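Local coordinates for esterase family protein (Staphylococcus aureus, PDB 6VH9) that is a serine hydrolase of the esterase D family that cleaves carboxylic esters and probably hydrolyses S-formylglutathione to formate and glutathione, at residues His48-Asp53 with Val79-Tyr84; Thr55-Tyr60 with His236-Trp241. All blocks are in the same frame, centred on the assembly; numbering follows the deposited sequence.

How the contacts relate
Strand 42-47 ends in the loop His-48 to Asp-53, which leads through a turn into helix 56-60. Contact 1 closes a loop of about 25 residues when the chain, having passed helix 63-69 and strand 72-76, returns at Val-79 to Tyr-84. Contact 2 closes a much longer loop of 175 residues, joining helix 56-60 to the start of helix 238-253, the last helix of the chain. The two closures cross rather than nest: 55-60 falls inside the loop closed by contact 1, while 236-241 lies beyond it. They touch where Ser-52 OG lies 2.7 Å from Tyr-238 OH, probably hydrogen-bonded. Together they tie two neighbouring strand-end loops of the alpha/beta-hydrolase sheet to the helix that follows the predicted catalytic His-236.

Contact 1: residues His48-Asp53 with Val79-Tyr84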
loop_
_atom_site.group_PDB
_atom_site.type_symbol
_atom_site.label_atom_id
_atom_site.label_comp_id
_atom_site.label_asym_id
_atom_site.label_seq_id
_atom_site.Cartn_x
_atom_site.Cartn_y
_atom_site.Cartn_z
ATOM N N HIS A 48 1.248 -18.076 4.811
ATOM C CA HIS A 48 1.433 -18.328 3.384
ATOM C C HIS A 48 2.372 -19.519 3.134
ATOM O O HIS A 48 3.139 -19.940 4.006
ATOM C CB HIS A 48 1.991 -17.077 2.684
ATOM C CG HIS A 48 3.371 -16.688 3.137
ATOM N ND1 HIS A 48 4.507 -17.332 2.695
ATOM C CD2 HIS A 48 3.794 -15.722 3.989
ATOM C CE1 HIS A 48 5.570 -16.785 3.264
ATOM N NE2 HIS A 48 5.164 -15.802 4.048
ATOM N N GLY A 49 2.328 -20.033 1.900
ATOM C CA GLY A 49 3.200 -21.109 1.468
ATOM C C GLY A 49 4.468 -20.590 0.810
ATOM O O GLY A 49 4.737 -19.391 0.764
ATOM N N LEU A 50 5.266 -21.523 0.285
ATOM C CA LEU A 50 6.549 -21.142 -0.291
ATOM C C LEU A 50 6.345 -20.373 -1.588
ATOM O O LEU A 50 5.589 -20.801 -2.464
ATOM C CB LEU A 50 7.404 -22.393 -0.538
ATOM C CG LEU A 50 8.806 -22.228 -1.127
ATOM C CD1 LEU A 50 9.693 -21.382 -0.246
ATOM C CD2 LEU A 50 9.453 -23.605 -1.315
ATOM N N SER A 51 7.027 -19.233 -1.697
ATOM C CA SER A 51 7.042 -18.250 -2.779
ATOM C C SER A 51 5.971 -17.174 -2.593
ATOM O O SER A 51 6.006 -16.171 -3.297
ATOM C CB SER A 51 6.913 -18.864 -4.186
ATOM O OG SER A 51 5.574 -19.218 -4.494
ATOM N N SER A 52 5.028 -17.357 -1.672
ATOM C CA SER A 52 4.019 -16.347 -1.391
ATOM C C SER A 52 4.545 -15.345 -0.357
ATOM O O SER A 52 5.682 -15.436 0.101
ATOM C CB SER A 52 2.727 -17.016 -0.921
ATOM O OG SER A 52 2.142 -17.763 -1.976
ATOM N N ASP A 53 3.729 -14.350 -0.018
ATOM C CA ASP A 53 4.104 -13.414 1.043
ATOM C C ASP A 53 2.829 -12.877 1.679
ATOM O O ASP A 53 1.758 -13.483 1.550
ATOM C CB ASP A 53 5.050 -12.318 0.510
ATOM C CG ASP A 53 4.370 -11.329 -0.435
ATOM O OD1 ASP A 53 3.141 -11.405 -0.662
ATOM O OD2 ASP A 53 5.090 -10.454 -0.962
ATOM N N VAL A 79 7.051 -14.549 5.973
ATOM C CA VAL A 79 8.213 -15.272 6.512
ATOM C C VAL A 79 9.126 -15.809 5.412
ATOM O O VAL A 79 9.960 -16.685 5.675
ATOM C CB VAL A 79 7.813 -16.437 7.446
ATOM C CG1 VAL A 79 6.890 -15.956 8.590
ATOM C CG2 VAL A 79 7.181 -17.556 6.637
ATOM N N ASP A 80 8.950 -15.340 4.180
ATOM C CA ASP A 80 9.980 -15.566 3.152
ATOM C C ASP A 80 10.092 -17.074 2.874
ATOM O O ASP A 80 9.065 -17.762 2.782
ATOM C CB ASP A 80 11.273 -14.892 3.643
ATOM C CG ASP A 80 12.272 -14.639 2.541
ATOM O OD1 ASP A 80 12.369 -13.479 2.090
ATOM O OD2 ASP A 80 12.989 -15.602 2.146
ATOM N N HIS A 81 11.308 -17.604 2.738
ATOM C CA HIS A 81 11.580 -19.021 2.487
ATOM C C HIS A 81 11.949 -19.779 3.762
ATOM O O HIS A 81 12.663 -20.786 3.696
ATOM C CB HIS A 81 12.723 -19.167 1.476
ATOM C CG HIS A 81 12.321 -18.983 0.040
ATOM N ND1 HIS A 81 13.087 -19.456 -1.006
ATOM C CD2 HIS A 81 11.242 -18.390 -0.525
ATOM C CE1 HIS A 81 12.499 -19.159 -2.153
ATOM N NE2 HIS A 81 11.376 -18.514 -1.890
ATOM N N SER A 82 11.510 -19.298 4.923
ATOM C CA SER A 82 12.013 -19.782 6.214
ATOM C C SER A 82 11.421 -21.108 6.671
ATOM O O SER A 82 11.914 -21.664 7.657
ATOM C CB SER A 82 11.744 -18.753 7.299
ATOM O OG SER A 82 10.331 -18.608 7.447
ATOM N N ALA A 83 10.292 -21.541 6.107
ATOM C CA ALA A 83 9.521 -22.669 6.650
ATOM C C ALA A 83 9.127 -22.444 8.109
ATOM O O ALA A 83 8.987 -23.401 8.873
ATOM C CB ALA A 83 10.282 -23.999 6.499
ATOM N N TYR A 84 8.967 -21.179 8.512
ATOM C CA TYR A 84 8.507 -20.818 9.860
ATOM C C TYR A 84 9.455 -21.326 10.948
ATOM O O TYR A 84 9.036 -21.607 12.074
ATOM C CB TYR A 84 7.071 -21.307 10.093
ATOM C CG TYR A 84 6.128 -20.648 9.109
ATOM C CD1 TYR A 84 5.543 -19.418 9.395
ATOM C CD2 TYR A 84 5.873 -21.227 7.869
ATOM C CE1 TYR A 84 4.710 -18.799 8.481
ATOM C CE2 TYR A 84 5.040 -20.611 6.946
ATOM C CZ TYR A 84 4.461 -19.400 7.257
ATOM O OH TYR A 84 3.646 -18.769 6.345
HETATM O O HOH W 1 7.927 -17.347 0.234
#
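Two loops at the C-terminal ends of neighbouring parallel strands of the alpha/beta-hydrolase sheet, after 42-47 and 72-76, are joined by the polar edge of His-48 and the hydroxyl of Tyr-84. In its ring plane, His-48 NE2 accepts a nearly straight bond from Val-79 N (3.0 Å, 173°). At the other nitrogen, ND1 donates to Gly-49 O, so both ring nitrogens are engaged and the tautomer is set. With chi1 at 65°, CG lies between the backbone N and the carbonyl carbon, folding the ring back over its own loop. Tyr-84 OH sits over the centre of one ring face and donates to His-48 O (2.7 Å) on a lone pair in the carbonyl plane; Ser-52 O lies over the opposite face, toward its rim.

Between the two turns, type II from Gly-49 to Ser-52 and type II' from Val-79 to Ser-82, Leu-50 CD1 rests on the face of the His-81 imidazole, a CH-pi contact 3.6 Å from the ring centroid. His-81 NE2 bonds to Gly-16 O of the second subunit, and Leu-50 belongs to the sodium site with Ser-123 and Met-124. A water bridges the loops, accepting from Ser-51 N (2.8 Å) and donating to Ser-52 O and Asp-80 O.

Contact 2: residues Thr55-Tyr60 with His236-Trp241; sequences TTYMRY and HDYAYW
An aromatic cluster of Tyr-57, Tyr-60 and Tyr-238 packs helix 56-60 against the first turn of helix 238-253, the C-terminal helix of the alpha/beta-hydrolase domain. Tyr-238 is the central ring. Its edge points at the face of Tyr-57 in a T-shaped pair, with centroids 5.8 Å apart and planes at 84°. Over one face of Tyr-238 comes the CB of Tyr-60, 3.6 Å from Tyr-238 CG, as a CH-pi contact; on the opposite face lies CE3 of Trp-241, so the ring is sandwiched between Tyr-60 of the other helix and Trp-241 of its own. Tyr-60 holds CG anti to its carbonyl carbon (chi1 -57°), which sets its ring obliquely beside Tyr-238, with CD2 3.9 Å from Tyr-238 CE2.

Tyr-238 OH lies 3.3 Å from Thr-56 OG1 and is hydrogen-bonded to Ser-52 OG; Thr-56 OG1 is itself bonded to Asp-53 O. The other two hydroxyls find partners outside the cluster: Tyr-57 OH bonds to His-122 ND1, whose ring also stacks on Trp-241, and Tyr-60 OH to His-18 of the second subunit. At the helix start Asp-237 is the N-cap: its OD1 accepts from Tyr-240 N (3.0 Å). Immediately before it stands His-236, whose ND1 is hydrogen-bonded to Asp-207 OD2, with CZ2 of Trp-241 over its ring centre. This junction carries the histidine of the predicted Ser-123, Asp-207, His-236 charge relay, the catalytic triad characteristic of alpha/beta-hydrolases.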
loop_
_atom_site.group_PDB
_atom_site.type_symbol
_atom_site.label_atom_id
_atom_site.label_comp_id
_atom_site.label_asym_id
_atom_site.label_seq_id
_atom_site.Cartn_x
_atom_site.Cartn_y
_atom_site.Cartn_z
ATOM N N THR A 55 0.943 -10.567 0.913
ATOM C CA THR A 55 -0.078 -10.007 0.026
ATOM C C THR A 55 -0.885 -11.065 -0.711
ATOM O O THR A 55 -1.949 -10.734 -1.253
ATOM C CB THR A 55 0.558 -9.063 -1.012
ATOM O OG1 THR A 55 1.262 -9.832 -2.018
ATOM C CG2 THR A 55 1.513 -8.104 -0.344
ATOM N N THR A 56 -0.429 -12.327 -0.733
ATOM C CA THR A 56 -0.928 -13.228 -1.763
ATOM C C THR A 56 -2.292 -13.818 -1.422
ATOM O O THR A 56 -3.058 -14.127 -2.338
ATOM C CB THR A 56 0.102 -14.325 -2.061
ATOM O OG1 THR A 56 0.665 -14.794 -0.849
ATOM C CG2 THR A 56 1.235 -13.774 -2.903
ATOM N N TYR A 57 -2.646 -13.970 -0.141
ATOM C CA TYR A 57 -4.016 -14.400 0.157
ATOM C C TYR A 57 -5.039 -13.367 -0.302
ATOM O O TYR A 57 -6.076 -13.721 -0.887
ATOM C CB TYR A 57 -4.188 -14.697 1.646
ATOM C CG TYR A 57 -4.175 -16.192 1.925
ATOM C CD1 TYR A 57 -5.245 -16.996 1.540
ATOM C CD2 TYR A 57 -3.088 -16.796 2.533
ATOM C CE1 TYR A 57 -5.245 -18.359 1.781
ATOM C CE2 TYR A 57 -3.073 -18.168 2.776
ATOM C CZ TYR A 57 -4.157 -18.941 2.391
ATOM O OH TYR A 57 -4.153 -20.308 2.619
ATOM N N MET A 58 -4.770 -12.085 -0.039
ATOM C CA MET A 58 -5.672 -11.034 -0.501
ATOM C C MET A 58 -5.794 -11.047 -2.015
ATOM O O MET A 58 -6.891 -10.883 -2.562
ATOM C CB MET A 58 -5.172 -9.665 -0.036
ATOM C CG MET A 58 -5.185 -9.466 1.456
ATOM S SD MET A 58 -6.849 -9.374 2.132
ATOM C CE MET A 58 -7.621 -8.022 1.235
ATOM N N ARG A 59 -4.671 -11.242 -2.710
ATOM C CA ARG A 59 -4.677 -11.130 -4.165
ATOM C C ARG A 59 -5.335 -12.329 -4.839
ATOM O O ARG A 59 -6.100 -12.154 -5.798
ATOM C CB ARG A 59 -3.251 -10.949 -4.680
ATOM C CG ARG A 59 -2.659 -9.587 -4.284
ATOM C CD ARG A 59 -1.142 -9.657 -4.295
ATOM N NE ARG A 59 -0.615 -9.797 -5.647
ATOM C CZ ARG A 59 0.678 -9.751 -5.939
ATOM N NH1 ARG A 59 1.564 -9.574 -4.964
ATOM N NH2 ARG A 59 1.081 -9.879 -7.194
ATOM N N TYR A 60 -5.085 -13.542 -4.354
ATOM C CA TYR A 60 -5.472 -14.734 -5.097
ATOM C C TYR A 60 -6.688 -15.444 -4.516
ATOM O O TYR A 60 -7.074 -16.498 -5.037
ATOM C CB TYR A 60 -4.275 -15.698 -5.191
ATOM C CG TYR A 60 -3.070 -15.038 -5.831
ATOM C CD1 TYR A 60 -3.222 -14.182 -6.918
ATOM C CD2 TYR A 60 -1.783 -15.258 -5.347
ATOM C CE1 TYR A 60 -2.132 -13.564 -7.513
ATOM C CE2 TYR A 60 -0.684 -14.638 -5.936
ATOM C CZ TYR A 60 -0.869 -13.788 -7.012
ATOM O OH TYR A 60 0.221 -13.174 -7.604
ATOM N N HIS A 236 -2.695 -28.209 -5.983
ATOM C CA HIS A 236 -1.803 -27.401 -5.157
ATOM C C HIS A 236 -1.789 -25.966 -5.684
ATOM O O HIS A 236 -0.801 -25.489 -6.239
ATOM C CB HIS A 236 -0.409 -28.017 -5.173
ATOM C CG HIS A 236 0.462 -27.607 -4.029
ATOM N ND1 HIS A 236 0.440 -28.246 -2.810
ATOM C CD2 HIS A 236 1.383 -26.621 -3.922
ATOM C CE1 HIS A 236 1.319 -27.682 -2.004
ATOM N NE2 HIS A 236 1.912 -26.698 -2.655
ATOM N N ASP A 237 -2.917 -25.274 -5.509
ATOM C CA ASP A 237 -3.037 -23.947 -6.102
ATOM C C ASP A 237 -4.070 -23.118 -5.354
ATOM O O ASP A 237 -4.838 -23.617 -4.525
ATOM C CB ASP A 237 -3.382 -24.028 -7.595
ATOM C CG ASP A 237 -4.627 -24.848 -7.866
ATOM O OD1 ASP A 237 -5.601 -24.761 -7.098
ATOM O OD2 ASP A 237 -4.628 -25.601 -8.855
ATOM N N TYR A 238 -4.086 -21.831 -5.683
ATOM C CA TYR A 238 -4.953 -20.893 -4.980
ATOM C C TYR A 238 -6.419 -21.025 -5.375
ATOM O O TYR A 238 -7.284 -20.540 -4.643
ATOM C CB TYR A 238 -4.459 -19.470 -5.210
ATOM C CG TYR A 238 -3.422 -19.039 -4.200
ATOM C CD1 TYR A 238 -3.783 -18.650 -2.913
ATOM C CD2 TYR A 238 -2.071 -19.034 -4.529
ATOM C CE1 TYR A 238 -2.825 -18.263 -1.988
ATOM C CE2 TYR A 238 -1.117 -18.645 -3.612
ATOM C CZ TYR A 238 -1.495 -18.258 -2.349
ATOM O OH TYR A 238 -0.531 -17.865 -1.447
ATOM N N ALA A 239 -6.727 -21.618 -6.531
ATOM C CA ALA A 239 -8.120 -21.979 -6.782
ATOM C C ALA A 239 -8.633 -22.912 -5.692
ATOM O O ALA A 239 -9.737 -22.727 -5.167
ATOM C CB ALA A 239 -8.272 -22.616 -8.163
ATOM N N TYR A 240 -7.822 -23.897 -5.299
ATOM C CA TYR A 240 -8.227 -24.777 -4.209
ATOM C C TYR A 240 -8.185 -24.047 -2.864
ATOM O O TYR A 240 -9.120 -24.156 -2.062
ATOM C CB TYR A 240 -7.354 -26.040 -4.184
ATOM C CG TYR A 240 -7.651 -26.909 -2.994
ATOM C CD1 TYR A 240 -8.836 -27.634 -2.910
ATOM C CD2 TYR A 240 -6.775 -26.949 -1.920
ATOM C CE1 TYR A 240 -9.122 -28.400 -1.792
ATOM C CE2 TYR A 240 -7.051 -27.695 -0.806
ATOM C CZ TYR A 240 -8.218 -28.423 -0.745
ATOM O OH TYR A 240 -8.467 -29.166 0.381
ATOM N N TRP A 241 -7.106 -23.300 -2.587
ATOM C CA TRP A 241 -6.987 -22.664 -1.272
ATOM C C TRP A 241 -8.050 -21.589 -1.049
ATOM O O TRP A 241 -8.446 -21.353 0.097
ATOM C CB TRP A 241 -5.582 -22.084 -1.078
ATOM C CG TRP A 241 -4.561 -23.197 -1.103
ATOM C CD1 TRP A 241 -4.676 -24.423 -0.510
ATOM C CD2 TRP A 241 -3.322 -23.209 -1.813
ATOM N NE1 TRP A 241 -3.580 -25.187 -0.799
ATOM C CE2 TRP A 241 -2.731 -24.467 -1.595
ATOM C CE3 TRP A 241 -2.649 -22.272 -2.600
ATOM C CZ2 TRP A 241 -1.489 -24.818 -2.135
ATOM C CZ3 TRP A 241 -1.420 -22.614 -3.137
ATOM C CH2 TRP A 241 -0.851 -23.887 -2.904
#